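Local coordinates for protein GDP-mannose-dependent alpha-(1-6)-phosphatidylinositol monomannoside mannosyltransferase (Corynebacterium glutamicum, PDB 3OKP) that is a glycosyltransferase of the two-domain GT-B fold, with guanosine-5'-diphosphate-alpha-D-mannose bound by its second Rossmann-like domain, at residues V289-Q300 / A308-V318. Residues are numbered along the deposited sequence; the frame is centred on the assembly and turned at random.
Sequences VEGLGIVYLEAQ and AGTSGGAPETV. With GDD (guanosine-5'-diphosphate-alpha-D-mannose), chain B.
Tyr296 lies against Ala308, Ala314 and Thr317 where, in this GT-B glycosyltransferase, the nucleotide-binding helix of one Rossmann-like domain meets the glycine-rich loop after strand 306-308. Followed outward, its CB touches Thr317 OG1 at 3.3 Å, and CD2 stays beside the same hydroxyl. CE2 then reaches Ala314 CB, while Ala308 CB sits over one ring face, 3.8 Å from the centroid and 23° off the normal, a CH-pi contact. OH finally bonds to Met278 O of the neighbouring strand. Thr317 OG1, set between backbone N and carbonyl carbon (chi1 62°), donates to Ala314 O, and its CG2 packs on Leu292 O and CD1. At the loop's start, a type II' turn from Ser311 to Ala314 presents Gly313 N to Glu290 O (2.8 Å). Ser311 OG, also bonded to Thr282, takes a nearly straight bond (175°) from Glu290 N. These bonds hold the backbone of Glu290, whose carboxylate pairs with Arg210 and Lys211. On the helix side away from the loop, Glu298 OE1 and OE2 accept hydrogen bonds from ribose hydroxyls O2' and O3', respectively. Gln300 OE1 bonds to Thr322 and His358, fixing the amide's rotation; NE2 bridges Tyr296 O and Thr317 O, each 3.0 Å away in Gln300's amide plane, standing above both carbonyl planes.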
loop_
_atom_site.group_PDB
_atom_site.type_symbol
_atom_site.label_atom_id
_atom_site.label_comp_id
_atom_site.label_asym_id
_atom_site.label_seq_id
_atom_site.Cartn_x
_atom_site.Cartn_y
_atom_site.Cartn_z
ATOM N N VAL A 289 1.112 -13.210 -0.257
ATOM C CA VAL A 289 -0.164 -12.715 0.235
ATOM C C VAL A 289 -0.326 -11.205 0.041
ATOM O O VAL A 289 0.659 -10.458 0.042
ATOM C CB VAL A 289 -0.343 -13.123 1.736
ATOM C CG1 VAL A 289 0.645 -12.374 2.648
ATOM C CG2 VAL A 289 -1.768 -12.938 2.198
ATOM N N GLU A 290 -1.574 -10.774 -0.137
ATOM C CA GLU A 290 -1.905 -9.361 -0.225
ATOM C C GLU A 290 -1.970 -8.772 1.180
ATOM O O GLU A 290 -2.908 -9.044 1.932
ATOM C CB GLU A 290 -3.237 -9.171 -0.966
ATOM C CG GLU A 290 -3.507 -7.747 -1.437
ATOM C CD GLU A 290 -2.497 -7.259 -2.462
ATOM O OE1 GLU A 290 -2.211 -7.992 -3.433
ATOM O OE2 GLU A 290 -1.991 -6.132 -2.298
ATOM N N GLY A 291 -0.960 -7.980 1.530
ATOM C CA GLY A 291 -0.861 -7.381 2.860
ATOM C C GLY A 291 -2.030 -6.468 3.168
ATOM O O GLY A 291 -2.614 -6.533 4.252
ATOM N N LEU A 292 -2.363 -5.611 2.208
ATOM C CA LEU A 292 -3.536 -4.755 2.313
ATOM C C LEU A 292 -4.179 -4.564 0.942
ATOM O O LEU A 292 -5.279 -5.062 0.695
ATOM C CB LEU A 292 -3.180 -3.408 2.958
ATOM C CG LEU A 292 -4.336 -2.429 3.201
ATOM C CD1 LEU A 292 -5.313 -2.950 4.263
ATOM C CD2 LEU A 292 -3.794 -1.065 3.581
ATOM N N GLY A 293 -3.482 -3.865 0.051
ATOM C CA GLY A 293 -3.985 -3.624 -1.298
ATOM C C GLY A 293 -4.406 -2.185 -1.492
ATOM O O GLY A 293 -5.593 -1.860 -1.433
ATOM N N ILE A 294 -3.424 -1.319 -1.723
ATOM C CA ILE A 294 -3.683 0.106 -1.914
ATOM C C ILE A 294 -4.513 0.383 -3.178
ATOM O O ILE A 294 -5.255 1.364 -3.226
ATOM C CB ILE A 294 -2.369 0.955 -1.866
ATOM C CG1 ILE A 294 -2.669 2.450 -1.717
ATOM C CG2 ILE A 294 -1.494 0.704 -3.071
ATOM C CD1 ILE A 294 -2.868 2.884 -0.282
ATOM N N VAL A 295 -4.407 -0.495 -4.178
ATOM C CA VAL A 295 -5.180 -0.351 -5.420
ATOM C C VAL A 295 -6.695 -0.291 -5.183
ATOM O O VAL A 295 -7.407 0.401 -5.912
ATOM C CB VAL A 295 -4.839 -1.442 -6.485
ATOM C CG1 VAL A 295 -3.408 -1.280 -6.993
ATOM C CG2 VAL A 295 -5.074 -2.857 -5.945
ATOM N N TYR A 296 -7.175 -1.007 -4.162
ATOM C CA TYR A 296 -8.595 -1.006 -3.799
ATOM C C TYR A 296 -9.029 0.347 -3.239
ATOM O O TYR A 296 -10.160 0.789 -3.460
ATOM C CB TYR A 296 -8.895 -2.087 -2.759
ATOM C CG TYR A 296 -8.536 -3.506 -3.156
ATOM C CD1 TYR A 296 -9.082 -4.100 -4.295
ATOM C CD2 TYR A 296 -7.680 -4.267 -2.364
ATOM C CE1 TYR A 296 -8.758 -5.413 -4.649
ATOM C CE2 TYR A 296 -7.354 -5.577 -2.707
ATOM C CZ TYR A 296 -7.898 -6.143 -3.847
ATOM O OH TYR A 296 -7.575 -7.440 -4.177
ATOM N N LEU A 297 -8.125 0.986 -2.502
ATOM C CA LEU A 297 -8.371 2.297 -1.910
ATOM C C LEU A 297 -8.334 3.381 -2.974
ATOM O O LEU A 297 -9.120 4.328 -2.931
ATOM C CB LEU A 297 -7.342 2.589 -0.811
ATOM C CG LEU A 297 -7.221 1.526 0.286
ATOM C CD1 LEU A 297 -6.031 1.819 1.177
ATOM C CD2 LEU A 297 -8.504 1.424 1.104
ATOM N N GLU A 298 -7.418 3.225 -3.930
ATOM C CA GLU A 298 -7.299 4.121 -5.076
ATOM C C GLU A 298 -8.567 4.111 -5.932
ATOM O O GLU A 298 -9.028 5.162 -6.380
ATOM C CB GLU A 298 -6.080 3.735 -5.921
ATOM C CG GLU A 298 -4.740 4.053 -5.253
ATOM C CD GLU A 298 -3.543 3.451 -5.974
ATOM O OE1 GLU A 298 -3.728 2.656 -6.925
ATOM O OE2 GLU A 298 -2.405 3.773 -5.578
ATOM N N ALA A 299 -9.125 2.918 -6.142
ATOM C CA ALA A 299 -10.356 2.747 -6.912
ATOM C C ALA A 299 -11.538 3.406 -6.211
ATOM O O ALA A 299 -12.296 4.157 -6.830
ATOM C CB ALA A 299 -10.634 1.270 -7.142
ATOM N N GLN A 300 -11.681 3.127 -4.917
ATOM C CA GLN A 300 -12.730 3.737 -4.099
ATOM C C GLN A 300 -12.603 5.255 -4.066
ATOM O O GLN A 300 -13.604 5.964 -4.132
ATOM C CB GLN A 300 -12.715 3.158 -2.687
ATOM C CG GLN A 300 -13.235 1.733 -2.611
ATOM C CD GLN A 300 -13.066 1.129 -1.234
ATOM O OE1 GLN A 300 -13.996 1.128 -0.434
ATOM N NE2 GLN A 300 -11.870 0.619 -0.947
ATOM N N ALA A 308 -12.804 -7.207 -4.737
ATOM C CA ALA A 308 -11.540 -7.564 -4.101
ATOM C C ALA A 308 -11.458 -9.071 -3.890
ATOM O O ALA A 308 -12.474 -9.774 -3.943
ATOM C CB ALA A 308 -11.388 -6.823 -2.775
ATOM N N GLY A 309 -10.243 -9.563 -3.665
ATOM C CA GLY A 309 -10.015 -10.982 -3.401
ATOM C C GLY A 309 -10.015 -11.315 -1.921
ATOM O O GLY A 309 -10.155 -10.432 -1.068
ATOM N N THR A 310 -9.858 -12.600 -1.624
ATOM C CA THR A 310 -9.900 -13.101 -0.251
ATOM C C THR A 310 -8.534 -13.069 0.437
ATOM O O THR A 310 -8.443 -13.319 1.639
ATOM C CB THR A 310 -10.433 -14.548 -0.200
ATOM O OG1 THR A 310 -9.654 -15.370 -1.080
ATOM C CG2 THR A 310 -11.905 -14.605 -0.610
ATOM N N SER A 311 -7.484 -12.764 -0.324
ATOM C CA SER A 311 -6.106 -12.830 0.174
ATOM C C SER A 311 -5.772 -11.800 1.247
ATOM O O SER A 311 -5.997 -10.603 1.062
ATOM C CB SER A 311 -5.112 -12.679 -0.975
ATOM O OG SER A 311 -3.782 -12.876 -0.520
ATOM N N GLY A 312 -5.225 -12.286 2.359
ATOM C CA GLY A 312 -4.668 -11.435 3.412
ATOM C C GLY A 312 -5.552 -10.309 3.907
ATOM O O GLY A 312 -6.654 -10.545 4.404
ATOM N N GLY A 313 -5.055 -9.081 3.772
ATOM C CA GLY A 313 -5.775 -7.895 4.233
ATOM C C GLY A 313 -6.684 -7.249 3.200
ATOM O O GLY A 313 -7.302 -6.224 3.480
ATOM N N ALA A 314 -6.771 -7.846 2.009
ATOM C CA ALA A 314 -7.616 -7.315 0.924
ATOM C C ALA A 314 -9.075 -7.026 1.315
ATOM O O ALA A 314 -9.581 -5.945 1.002
ATOM C CB ALA A 314 -7.556 -8.213 -0.315
ATOM N N PRO A 315 -9.759 -7.982 1.989
ATOM C CA PRO A 315 -11.150 -7.710 2.385
ATOM C C PRO A 315 -11.309 -6.526 3.351
ATOM O O PRO A 315 -12.391 -5.938 3.422
ATOM C CB PRO A 315 -11.585 -9.018 3.065
ATOM C CG PRO A 315 -10.662 -10.053 2.539
ATOM C CD PRO A 315 -9.349 -9.342 2.396
ATOM N N GLU A 316 -10.239 -6.172 4.065
ATOM C CA GLU A 316 -10.266 -5.070 5.037
ATOM C C GLU A 316 -10.367 -3.685 4.388
ATOM O O GLU A 316 -10.660 -2.698 5.070
ATOM C CB GLU A 316 -9.029 -5.112 5.946
ATOM C CG GLU A 316 -8.915 -6.355 6.829
ATOM C CD GLU A 316 -7.604 -6.409 7.607
ATOM O OE1 GLU A 316 -7.223 -5.386 8.218
ATOM O OE2 GLU A 316 -6.953 -7.477 7.607
ATOM N N THR A 317 -10.123 -3.613 3.081
ATOM C CA THR A 317 -10.138 -2.336 2.358
ATOM C C THR A 317 -11.544 -1.874 1.970
ATOM O O THR A 317 -11.761 -0.684 1.729
ATOM C CB THR A 317 -9.272 -2.381 1.080
ATOM O OG1 THR A 317 -9.796 -3.358 0.176
ATOM C CG2 THR A 317 -7.817 -2.711 1.413
ATOM N N VAL A 318 -12.484 -2.814 1.909
ATOM C CA VAL A 318 -13.848 -2.534 1.447
ATOM C C VAL A 318 -14.914 -2.804 2.513
ATOM O O VAL A 318 -14.679 -3.543 3.473
ATOM C CB VAL A 318 -14.203 -3.338 0.158
ATOM C CG1 VAL A 318 -13.298 -2.932 -1.008
ATOM C CG2 VAL A 318 -14.143 -4.851 0.410
HETATM N N2 GDD B . 2.053 4.443 -12.423
HETATM C C2 GDD B . 1.577 3.176 -12.346
HETATM N N1 GDD B . 1.359 2.469 -13.481
HETATM N N3 GDD B . 1.322 2.627 -11.136
HETATM C C4 GDD B . 0.843 1.359 -11.042
HETATM C C5 GDD B . 0.617 0.620 -12.193
HETATM C C6 GDD B . 0.883 1.201 -13.428
HETATM O O6 GDD B . 0.690 0.561 -14.483
HETATM N N7 GDD B . 0.152 -0.587 -11.812
HETATM C C8 GDD B . 0.094 -0.597 -10.460
HETATM N N9 GDD B . 0.518 0.590 -9.997
HETATM C "C1'" GDD B . 0.614 1.019 -8.578
HETATM C "C2'" GDD B . -0.771 1.221 -7.984
HETATM O "O2'" GDD B . -1.289 2.522 -8.274
HETATM C "C3'" GDD B . -0.537 1.002 -6.503
HETATM O "O3'" GDD B . -0.235 2.246 -5.859
HETATM C "C4'" GDD B . 0.672 0.074 -6.429
HETATM O "O4'" GDD B . 1.253 0.052 -7.740
HETATM C "C5'" GDD B . 0.276 -1.342 -6.015
HETATM O "O5'" GDD B . 0.409 -1.518 -4.602
HETATM P PA GDD B . -0.340 -2.525 -3.873
HETATM O O1A GDD B . -0.212 -2.320 -2.646
HETATM O O2A GDD B . -1.561 -2.454 -4.163
HETATM O O3A GDD B . 0.129 -3.861 -4.192
HETATM P PB GDD B . 1.514 -4.295 -4.116
HETATM O O2B GDD B . 2.103 -3.765 -3.150
HETATM O O3B GDD B . 1.542 -5.537 -3.981
HETATM O O1B GDD B . 2.198 -3.963 -5.342
#